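Local coordinates for protein glcnac-alpha-1,4-gal-releasing endo-beta-galactosidase (Clostridium perfringens, PDB 1UPS) that probably hydrolyses O-glycosyl bonds as an endo-beta-galactosidase, releasing the disaccharide GlcNAc-alpha-1,4-Gal, at residues T364-Q369 against V382-P387; D333-L338 against Q369-P374; E350-Y355 against L400-V405. One frame throughout, in Å; residues are numbered along the deposited sequence.

Contact 1 (T364-Q369 against V382-P387); sequences TWWSAQ and VNRWKP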
loop_
_atom_site.group_PDB
_atom_site.type_symbol
_atom_site.label_atom_id
_atom_site.label_comp_id
_atom_site.label_asym_id
_atom_site.label_seq_id
_atom_site.Cartn_x
_atom_site.Cartn_y
_atom_site.Cartn_z
ATOM N N THR A 364 25.405 -2.047 -1.310
ATOM C CA THR A 364 25.188 -0.611 -1.204
ATOM C C THR A 364 25.242 0.115 -2.543
ATOM O O THR A 364 24.946 1.301 -2.593
ATOM C CB THR A 364 26.230 0.037 -0.261
ATOM O OG1 THR A 364 27.540 -0.222 -0.772
ATOM C CG2 THR A 364 26.229 -0.646 1.082
ATOM N N TRP A 365 25.627 -0.580 -3.616
ATOM C CA TRP A 365 25.643 0.022 -4.952
ATOM C C TRP A 365 24.226 0.198 -5.473
ATOM O O TRP A 365 23.465 -0.786 -5.593
ATOM C CB TRP A 365 26.429 -0.846 -5.933
ATOM C CG TRP A 365 27.939 -0.755 -5.821
ATOM C CD1 TRP A 365 28.673 -0.136 -4.836
ATOM C CD2 TRP A 365 28.887 -1.318 -6.728
ATOM N NE1 TRP A 365 30.020 -0.283 -5.087
ATOM C CE2 TRP A 365 30.177 -1.001 -6.244
ATOM C CE3 TRP A 365 28.778 -2.058 -7.918
ATOM C CZ2 TRP A 365 31.344 -1.404 -6.902
ATOM C CZ3 TRP A 365 29.935 -2.463 -8.564
ATOM C CH2 TRP A 365 31.200 -2.135 -8.054
ATOM N N TRP A 366 23.864 1.441 -5.780
ATOM C CA TRP A 366 22.530 1.717 -6.316
ATOM C C TRP A 366 22.325 1.051 -7.682
ATOM O O TRP A 366 21.176 0.774 -8.072
ATOM C CB TRP A 366 22.275 3.219 -6.426
ATOM C CG TRP A 366 22.045 3.912 -5.102
ATOM C CD1 TRP A 366 22.356 3.445 -3.852
ATOM C CD2 TRP A 366 21.440 5.189 -4.911
ATOM N NE1 TRP A 366 21.996 4.370 -2.896
ATOM C CE2 TRP A 366 21.418 5.444 -3.520
ATOM C CE3 TRP A 366 20.911 6.155 -5.779
ATOM C CZ2 TRP A 366 20.901 6.629 -2.980
ATOM C CZ3 TRP A 366 20.391 7.333 -5.240
ATOM C CH2 TRP A 366 20.387 7.555 -3.852
ATOM N N SER A 367 23.424 0.789 -8.400
ATOM C CA SER A 367 23.329 0.111 -9.702
ATOM C C SER A 367 22.842 -1.328 -9.557
ATOM O O SER A 367 22.427 -1.948 -10.540
ATOM C CB SER A 367 24.675 0.118 -10.437
ATOM O OG SER A 367 25.559 -0.865 -9.935
ATOM N N ALA A 368 22.900 -1.855 -8.332
ATOM C CA ALA A 368 22.459 -3.234 -8.060
ATOM C C ALA A 368 21.107 -3.285 -7.339
ATOM O O ALA A 368 20.654 -4.361 -6.912
ATOM C CB ALA A 368 23.528 -3.984 -7.255
ATOM N N GLN A 369 20.449 -2.139 -7.229
ATOM C CA GLN A 369 19.166 -2.066 -6.537
ATOM C C GLN A 369 18.036 -1.711 -7.501
ATOM O O GLN A 369 18.214 -0.884 -8.403
ATOM C CB GLN A 369 19.238 -1.043 -5.415
ATOM C CG GLN A 369 20.228 -1.436 -4.330
ATOM C CD GLN A 369 20.287 -0.399 -3.244
ATOM O OE1 GLN A 369 19.402 0.451 -3.158
ATOM N NE2 GLN A 369 21.327 -0.453 -2.407
ATOM N N VAL A 382 13.006 -1.634 -12.153
ATOM C CA VAL A 382 13.486 -0.313 -12.569
ATOM C C VAL A 382 14.675 0.090 -11.698
ATOM O O VAL A 382 14.599 0.015 -10.469
ATOM C CB VAL A 382 12.368 0.738 -12.472
ATOM C CG1 VAL A 382 12.885 2.096 -12.865
ATOM C CG2 VAL A 382 11.164 0.344 -13.349
ATOM N N ASN A 383 15.787 0.469 -12.326
ATOM C CA ASN A 383 17.033 0.652 -11.571
ATOM C C ASN A 383 16.963 1.840 -10.608
ATOM O O ASN A 383 16.314 2.841 -10.911
ATOM C CB ASN A 383 18.206 0.810 -12.534
ATOM C CG ASN A 383 19.529 0.657 -11.850
ATOM O OD1 ASN A 383 20.222 1.644 -11.596
ATOM N ND2 ASN A 383 19.890 -0.582 -11.514
ATOM N N ARG A 384 17.615 1.732 -9.443
ATOM C CA ARG A 384 17.640 2.858 -8.501
ATOM C C ARG A 384 18.621 3.948 -8.956
ATOM O O ARG A 384 18.290 5.146 -8.956
ATOM C CB ARG A 384 18.015 2.391 -7.092
ATOM C CG ARG A 384 17.889 3.502 -6.038
ATOM C CD ARG A 384 18.512 3.153 -4.715
ATOM N NE ARG A 384 18.264 4.200 -3.718
ATOM C CZ ARG A 384 18.455 4.050 -2.411
ATOM N NH1 ARG A 384 18.930 2.908 -1.928
ATOM N NH2 ARG A 384 18.194 5.061 -1.584
ATOM N N TRP A 385 19.831 3.529 -9.327
ATOM C CA TRP A 385 20.882 4.459 -9.752
ATOM C C TRP A 385 20.445 5.226 -11.000
ATOM O O TRP A 385 20.632 6.452 -11.094
ATOM C CB TRP A 385 22.163 3.681 -10.039
ATOM C CG TRP A 385 23.393 4.521 -10.305
ATOM C CD1 TRP A 385 23.742 5.724 -9.711
ATOM C CD2 TRP A 385 24.444 4.209 -11.215
ATOM N NE1 TRP A 385 24.945 6.164 -10.214
ATOM C CE2 TRP A 385 25.398 5.255 -11.141
ATOM C CE3 TRP A 385 24.682 3.145 -12.103
ATOM C CZ2 TRP A 385 26.562 5.261 -11.916
ATOM C CZ3 TRP A 385 25.840 3.147 -12.861
ATOM C CH2 TRP A 385 26.764 4.204 -12.770
ATOM N N LYS A 386 19.845 4.498 -11.941
ATOM C CA LYS A 386 19.375 5.086 -13.200
ATOM C C LYS A 386 17.888 4.805 -13.391
ATOM O O LYS A 386 17.513 3.868 -14.114
ATOM C CB LYS A 386 20.182 4.535 -14.389
ATOM C CG LYS A 386 21.709 4.742 -14.321
ATOM C CD LYS A 386 22.117 6.211 -14.458
ATOM C CE LYS A 386 23.597 6.394 -14.112
ATOM N NZ LYS A 386 23.985 7.833 -13.992
ATOM N N PRO A 387 17.041 5.613 -12.751
ATOM C CA PRO A 387 15.607 5.318 -12.650
ATOM C C PRO A 387 14.792 5.372 -13.952
ATOM O O PRO A 387 13.589 5.074 -13.910
ATOM C CB PRO A 387 15.114 6.343 -11.618
ATOM C CG PRO A 387 16.055 7.464 -11.727
ATOM C CD PRO A 387 17.398 6.855 -12.032
#
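The guanidinium of Arg384 lies flat over one face of the Trp366 indole, the two planes only 6° apart. Arg384 CZ sits 3.8 Å from the centroid of the five-membered ring of Trp366, which makes this a cation-pi pair, and Arg384 CD adds a CH-pi contact to the same ring. An extended chain with CG anti to the backbone N (chi1 -173°) carries the charged group across the indole. Gln369 runs alongside Arg384 and points the same way; its OE1 accepts from Arg384 NH1 at 2.8 Å, on a lone pair and in the guanidinium plane, which restrains rotation of the stacked group. NH1 also forms a salt bridge with Asp333. At the base of the same two residues, the backbone N of Arg384 donates to Gln369 O at 2.9 Å. Asn383 ND2 approaches Ser367 O (3.0 Å) from above the carbonyl plane, while Ser367 CB meets the Trp385 ring obliquely at CE3 (3.5 Å). Asn383 OD1 in turn accepts from Lys386 N at 2.9 Å. That last bond defines an Asx motif, turning the chain just past strand 378-383 and against the 3-10 segment 366-368, within a C-terminal domain consistent with a ricin-type beta-trefoil.

Contact 2 (D333-L338 against Q369-P374); sequences DGYTLL and QWSEVP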
loop_
_atom_site.group_PDB
_atom_site.type_symbol
_atom_site.label_atom_id
_atom_site.label_comp_id
_atom_site.label_asym_id
_atom_site.label_seq_id
_atom_site.Cartn_x
_atom_site.Cartn_y
_atom_site.Cartn_z
ATOM N N ASP A 333 16.984 -0.478 1.725
ATOM C CA ASP A 333 16.312 0.813 1.565
ATOM C C ASP A 333 14.938 0.669 0.886
ATOM O O ASP A 333 14.446 1.606 0.255
ATOM C CB ASP A 333 17.207 1.795 0.776
ATOM C CG ASP A 333 18.448 2.233 1.550
ATOM O OD1 ASP A 333 19.446 2.638 0.902
ATOM O OD2 ASP A 333 18.518 2.235 2.800
ATOM N N GLY A 334 14.324 -0.509 0.995
ATOM C CA GLY A 334 13.059 -0.783 0.316
ATOM C C GLY A 334 13.168 -1.227 -1.144
ATOM O O GLY A 334 12.150 -1.538 -1.793
ATOM N N TYR A 335 14.393 -1.264 -1.665
ATOM C CA TYR A 335 14.647 -1.693 -3.043
ATOM C C TYR A 335 15.003 -3.171 -3.066
ATOM O O TYR A 335 15.414 -3.728 -2.062
ATOM C CB TYR A 335 15.796 -0.887 -3.661
ATOM C CG TYR A 335 15.453 0.562 -3.873
ATOM C CD1 TYR A 335 15.623 1.493 -2.848
ATOM C CD2 TYR A 335 14.936 1.008 -5.094
ATOM C CE1 TYR A 335 15.296 2.826 -3.034
ATOM C CE2 TYR A 335 14.599 2.351 -5.287
ATOM C CZ TYR A 335 14.786 3.250 -4.250
ATOM O OH TYR A 335 14.460 4.580 -4.418
ATOM N N THR A 336 14.848 -3.794 -4.226
ATOM C CA THR A 336 15.140 -5.209 -4.391
ATOM C C THR A 336 16.513 -5.427 -4.985
ATOM O O THR A 336 16.876 -4.767 -5.960
ATOM C CB THR A 336 14.077 -5.790 -5.361
ATOM O OG1 THR A 336 12.786 -5.687 -4.752
ATOM C CG2 THR A 336 14.281 -7.277 -5.594
ATOM N N LEU A 337 17.266 -6.384 -4.435
ATOM C CA LEU A 337 18.437 -6.912 -5.137
ATOM C C LEU A 337 18.108 -8.302 -5.676
ATOM O O LEU A 337 17.428 -9.067 -5.007
ATOM C CB LEU A 337 19.654 -7.003 -4.202
ATOM C CG LEU A 337 20.156 -5.643 -3.697
ATOM C CD1 LEU A 337 19.433 -5.298 -2.388
ATOM C CD2 LEU A 337 21.684 -5.598 -3.526
ATOM N N LEU A 338 18.601 -8.623 -6.870
ATOM C CA LEU A 338 18.379 -9.939 -7.473
ATOM C C LEU A 338 19.680 -10.759 -7.515
ATOM O O LEU A 338 20.647 -10.386 -8.185
ATOM C CB LEU A 338 17.795 -9.779 -8.886
ATOM C CG LEU A 338 16.424 -9.104 -8.960
ATOM C CD1 LEU A 338 16.107 -8.706 -10.420
ATOM C CD2 LEU A 338 15.351 -10.032 -8.401
ATOM N N GLN A 369 20.449 -2.139 -7.229
ATOM C CA GLN A 369 19.166 -2.066 -6.537
ATOM C C GLN A 369 18.036 -1.711 -7.501
ATOM O O GLN A 369 18.214 -0.884 -8.403
ATOM C CB GLN A 369 19.238 -1.043 -5.415
ATOM C CG GLN A 369 20.228 -1.436 -4.330
ATOM C CD GLN A 369 20.287 -0.399 -3.244
ATOM O OE1 GLN A 369 19.402 0.451 -3.158
ATOM N NE2 GLN A 369 21.327 -0.453 -2.407
ATOM N N TRP A 370 16.883 -2.340 -7.297
ATOM C CA TRP A 370 15.786 -2.266 -8.260
ATOM C C TRP A 370 14.432 -1.978 -7.605
ATOM O O TRP A 370 14.135 -2.513 -6.550
ATOM C CB TRP A 370 15.719 -3.590 -9.038
ATOM C CG TRP A 370 17.010 -3.952 -9.702
ATOM C CD1 TRP A 370 18.020 -4.712 -9.175
ATOM C CD2 TRP A 370 17.432 -3.586 -11.024
ATOM N NE1 TRP A 370 19.046 -4.827 -10.082
ATOM C CE2 TRP A 370 18.710 -4.151 -11.228
ATOM C CE3 TRP A 370 16.856 -2.828 -12.063
ATOM C CZ2 TRP A 370 19.433 -3.982 -12.420
ATOM C CZ3 TRP A 370 17.563 -2.660 -13.251
ATOM C CH2 TRP A 370 18.846 -3.238 -13.420
ATOM N N SER A 371 13.636 -1.099 -8.217
ATOM C CA SER A 371 12.236 -0.918 -7.830
ATOM C C SER A 371 11.376 -1.970 -8.527
ATOM O O SER A 371 11.529 -2.196 -9.723
ATOM C CB SER A 371 11.739 0.472 -8.226
ATOM O OG SER A 371 12.475 1.491 -7.575
ATOM N N GLU A 372 10.479 -2.613 -7.778
ATOM C CA GLU A 372 9.526 -3.576 -8.342
ATOM C C GLU A 372 8.204 -2.888 -8.648
ATOM O O GLU A 372 7.587 -2.278 -7.763
ATOM C CB GLU A 372 9.270 -4.686 -7.341
ATOM C CG GLU A 372 10.166 -5.888 -7.467
ATOM C CD GLU A 372 9.897 -6.897 -6.370
ATOM O OE1 GLU A 372 10.855 -7.263 -5.661
ATOM O OE2 GLU A 372 8.726 -7.321 -6.211
ATOM N N VAL A 373 7.776 -2.949 -9.902
ATOM C CA VAL A 373 6.590 -2.233 -10.324
ATOM C C VAL A 373 5.582 -3.212 -10.930
ATOM O O VAL A 373 5.792 -3.704 -12.048
ATOM C CB VAL A 373 6.928 -1.107 -11.339
ATOM C CG1 VAL A 373 5.699 -0.293 -11.672
ATOM C CG2 VAL A 373 8.022 -0.193 -10.800
ATOM N N PRO A 374 4.506 -3.514 -10.195
ATOM C CA PRO A 374 3.460 -4.391 -10.732
ATOM C C PRO A 374 2.782 -3.770 -11.945
ATOM O O PRO A 374 2.457 -2.569 -11.968
ATOM C CB PRO A 374 2.463 -4.542 -9.568
ATOM C CG PRO A 374 3.172 -4.046 -8.345
ATOM C CD PRO A 374 4.212 -3.068 -8.819
#
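Thr336 and Trp370 face each other as an antiparallel hydrogen-bonded pair, a single bridge between strands that otherwise diverge. Thr336 N donates to Trp370 O at 2.7 Å, nearly straight (170° at the hydrogen), and the return bond from Trp370 N to Thr336 O, 2.8 Å, is more bent. The short strand segments 335-338 and 370-374 run at 106° to each other, consistent with the pairing being limited to one bridge. Thr336 O is approached further by the Trp370 side chain, whose CD1 brings the indole edge to 3.4 Å from it. On one side of the crossing Tyr335 packs its CB on Gln369 CB at 3.9 Å, the two side chains crossing at about a right angle. The edge of its ring meets Ser371, with Tyr335 CE2 3.2 Å from Ser371 OG.

The polar side-chain link is that of Thr336 to Glu372. With chi1 at -64°, Thr336 OG1 lies beside its own backbone N, where it donates to Glu372 OE1 at 2.7 Å, while Thr336 CG2 stays in touch with the same OE1 at 3.4 Å. The hydroxyl reaches the carboxylate on its anti side and somewhat out of its plane. Further out, Lys329 of the neighbouring strand 327-332 forms a salt bridge with the same OE1, and Tyr239 OH is hydrogen-bonded to OE2, linking the C-terminal domain to strand 233-239 in the GH16 region. The Trp370 indole is fixed by a bond from NE1 to Leu347 O.

Glu372 therefore has both carboxylate oxygens engaged, by a threonine hydroxyl, a lysine and a tyrosine, a setting that would probably favour the ionised form of the glutamate.

Contact 3 (E350-Y355 against L400-V405); sequences ENQTGY and LQYGNV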
loop_
_atom_site.group_PDB
_atom_site.type_symbol
_atom_site.label_atom_id
_atom_site.label_comp_id
_atom_site.label_asym_id
_atom_site.label_seq_id
_atom_site.Cartn_x
_atom_site.Cartn_y
_atom_site.Cartn_z
ATOM N N GLU A 350 26.570 -1.353 -13.132
ATOM C CA GLU A 350 27.664 -0.432 -12.754
ATOM C C GLU A 350 28.458 0.144 -13.934
ATOM O O GLU A 350 28.775 1.346 -13.950
ATOM C CB GLU A 350 28.614 -1.095 -11.746
ATOM C CG GLU A 350 29.608 -0.117 -11.095
ATOM C CD GLU A 350 28.982 0.798 -10.053
ATOM O OE1 GLU A 350 29.698 1.702 -9.544
ATOM O OE2 GLU A 350 27.781 0.640 -9.727
ATOM N N ASN A 351 28.779 -0.700 -14.917
ATOM C CA ASN A 351 29.596 -0.260 -16.047
ATOM C C ASN A 351 28.802 0.329 -17.219
ATOM O O ASN A 351 29.399 0.774 -18.213
ATOM C CB ASN A 351 30.542 -1.381 -16.510
ATOM C CG ASN A 351 31.651 -1.663 -15.507
ATOM O OD1 ASN A 351 32.509 -0.804 -15.249
ATOM N ND2 ASN A 351 31.654 -2.875 -14.944
ATOM N N GLN A 352 27.471 0.332 -17.091
ATOM C CA GLN A 352 26.563 0.955 -18.064
ATOM C C GLN A 352 26.879 0.544 -19.507
ATOM O O GLN A 352 27.191 1.390 -20.371
ATOM C CB GLN A 352 26.569 2.487 -17.924
ATOM C CG GLN A 352 26.068 3.002 -16.575
ATOM C CD GLN A 352 25.982 4.521 -16.539
ATOM O OE1 GLN A 352 24.995 5.097 -16.998
ATOM N NE2 GLN A 352 27.028 5.173 -16.023
ATOM N N THR A 353 26.794 -0.758 -19.754
ATOM C CA THR A 353 27.131 -1.348 -21.044
ATOM C C THR A 353 25.925 -1.553 -21.970
ATOM O O THR A 353 26.087 -2.002 -23.124
ATOM C CB THR A 353 27.787 -2.720 -20.827
ATOM O OG1 THR A 353 26.804 -3.647 -20.327
ATOM C CG2 THR A 353 28.850 -2.658 -19.725
ATOM N N GLY A 354 24.735 -1.243 -21.457
ATOM C CA GLY A 354 23.484 -1.558 -22.129
ATOM C C GLY A 354 22.952 -2.939 -21.760
ATOM O O GLY A 354 21.817 -3.279 -22.114
ATOM N N TYR A 355 23.772 -3.725 -21.056
ATOM C CA TYR A 355 23.402 -5.083 -20.640
ATOM C C TYR A 355 23.474 -5.251 -19.137
ATOM O O TYR A 355 24.306 -4.620 -18.464
ATOM C CB TYR A 355 24.298 -6.133 -21.332
ATOM C CG TYR A 355 24.164 -6.102 -22.838
ATOM C CD1 TYR A 355 23.162 -6.839 -23.489
ATOM C CD2 TYR A 355 25.016 -5.308 -23.613
ATOM C CE1 TYR A 355 23.025 -6.790 -24.887
ATOM C CE2 TYR A 355 24.889 -5.246 -24.998
ATOM C CZ TYR A 355 23.893 -5.985 -25.634
ATOM O OH TYR A 355 23.777 -5.924 -27.015
ATOM N N LEU A 400 20.244 -10.492 -21.460
ATOM C CA LEU A 400 19.427 -9.522 -20.730
ATOM C C LEU A 400 19.927 -8.095 -20.884
ATOM O O LEU A 400 21.118 -7.816 -20.687
ATOM C CB LEU A 400 19.415 -9.880 -19.244
ATOM C CG LEU A 400 18.331 -9.286 -18.351
ATOM C CD1 LEU A 400 16.941 -9.605 -18.873
ATOM C CD2 LEU A 400 18.497 -9.822 -16.905
ATOM N N GLN A 401 19.008 -7.195 -21.227
ATOM C CA GLN A 401 19.340 -5.781 -21.453
ATOM C C GLN A 401 18.775 -4.893 -20.350
ATOM O O GLN A 401 17.935 -5.324 -19.562
ATOM C CB GLN A 401 18.750 -5.304 -22.782
ATOM C CG GLN A 401 19.250 -6.042 -24.032
ATOM C CD GLN A 401 18.414 -5.708 -25.239
ATOM O OE1 GLN A 401 17.495 -6.464 -25.595
ATOM N NE2 GLN A 401 18.696 -4.558 -25.859
ATOM N N TYR A 402 19.236 -3.643 -20.293
ATOM C CA TYR A 402 18.475 -2.608 -19.597
ATOM C C TYR A 402 18.350 -1.450 -20.591
ATOM O O TYR A 402 19.184 -1.302 -21.499
ATOM C CB TYR A 402 19.134 -2.140 -18.273
ATOM C CG TYR A 402 20.395 -1.342 -18.511
ATOM C CD1 TYR A 402 21.644 -1.969 -18.515
ATOM C CD2 TYR A 402 20.333 0.028 -18.811
ATOM C CE1 TYR A 402 22.809 -1.240 -18.769
ATOM C CE2 TYR A 402 21.481 0.759 -19.078
ATOM C CZ TYR A 402 22.711 0.119 -19.048
ATOM O OH TYR A 402 23.833 0.850 -19.338
ATOM N N GLY A 403 17.311 -0.647 -20.416
ATOM C CA GLY A 403 17.105 0.533 -21.239
ATOM C C GLY A 403 15.809 1.211 -20.840
ATOM O O GLY A 403 15.078 0.723 -19.973
ATOM N N ASN A 404 15.523 2.325 -21.500
ATOM C CA ASN A 404 14.282 3.050 -21.290
ATOM C C ASN A 404 13.256 2.564 -22.321
ATOM O O ASN A 404 13.361 2.866 -23.512
ATOM C CB ASN A 404 14.539 4.572 -21.402
ATOM C CG ASN A 404 13.329 5.402 -21.015
ATOM O OD1 ASN A 404 12.231 4.871 -20.860
ATOM N ND2 ASN A 404 13.525 6.723 -20.839
ATOM N N VAL A 405 12.305 1.758 -21.864
ATOM C CA VAL A 405 11.257 1.219 -22.740
ATOM C C VAL A 405 9.940 1.341 -21.978
ATOM O O VAL A 405 9.943 1.344 -20.730
ATOM C CB VAL A 405 11.538 -0.260 -23.194
ATOM C CG1 VAL A 405 12.945 -0.393 -23.788
ATOM C CG2 VAL A 405 11.308 -1.260 -22.066
HETATM O O HOH W 1 20.563 -2.678 -24.422
#
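Gly354 and Tyr402 hold each other at two points. Tyr402 N donates to Gly354 O at 3.2 Å and 164°, though from well above the carbonyl plane, and Gly354 N gives a weak bond to Tyr402 OH at 3.1 Å. The second depends on the Tyr402 side chain, whose CG lies between the backbone N and the carbonyl carbon (chi1 70°), laying the ring along the Gly354 backbone with CE1 3.3 Å from Gly354 N. Gly354 O has a second donor, a water at 2.7 Å. That water also accepts from Gln401 NE2 at 3.0 Å and so ties the turn to the strand a second way. Gln401 OE1 is bonded to Ser395 N. Tyr355 lies side by side with Gln401, ring CE1 3.9 Å from Gln401 CG, and its hydroxyl is hydrogen-bonded to Glu397. Weak C-H...O contacts accompany the bridge, as where Tyr355 CA faces Leu400 O at 3.6 Å. Tyr355 N is satisfied by Thr353 OG1, at 3.1 Å. This closes an ST turn over Thr353-Gly354-Tyr355, whose last residue is bridged to Gln401, joining the connection between strands 346-348 and 357-359 to the 390-392/401-403 pair in a domain consistent with a beta-trefoil.

In the fold
From the N terminus, residues 333-338 come first, and contact 2 closes a loop back on them from 369-374. Before that closure the chain passes through 350-355, which opens the longest loop, shut by contact 3 at 400-405; contacts 2 and 3 thus cross. Contact 1, joining 364-369 to 382-387, is nested inside the contact 3 loop and crosses contact 2, with which it shares Gln369. Their centres are about 8 Å apart: contact 2 ties strand 370-375 to strand 335-340, while contact 1 joins the loop before strand 370-375 to the end of its hairpin partner 378-383. Contact 1 meets contact 3 through Ser367 with Glu350 and Trp385 with Gln352, carrying the connection on to hairpin 390-392/401-403.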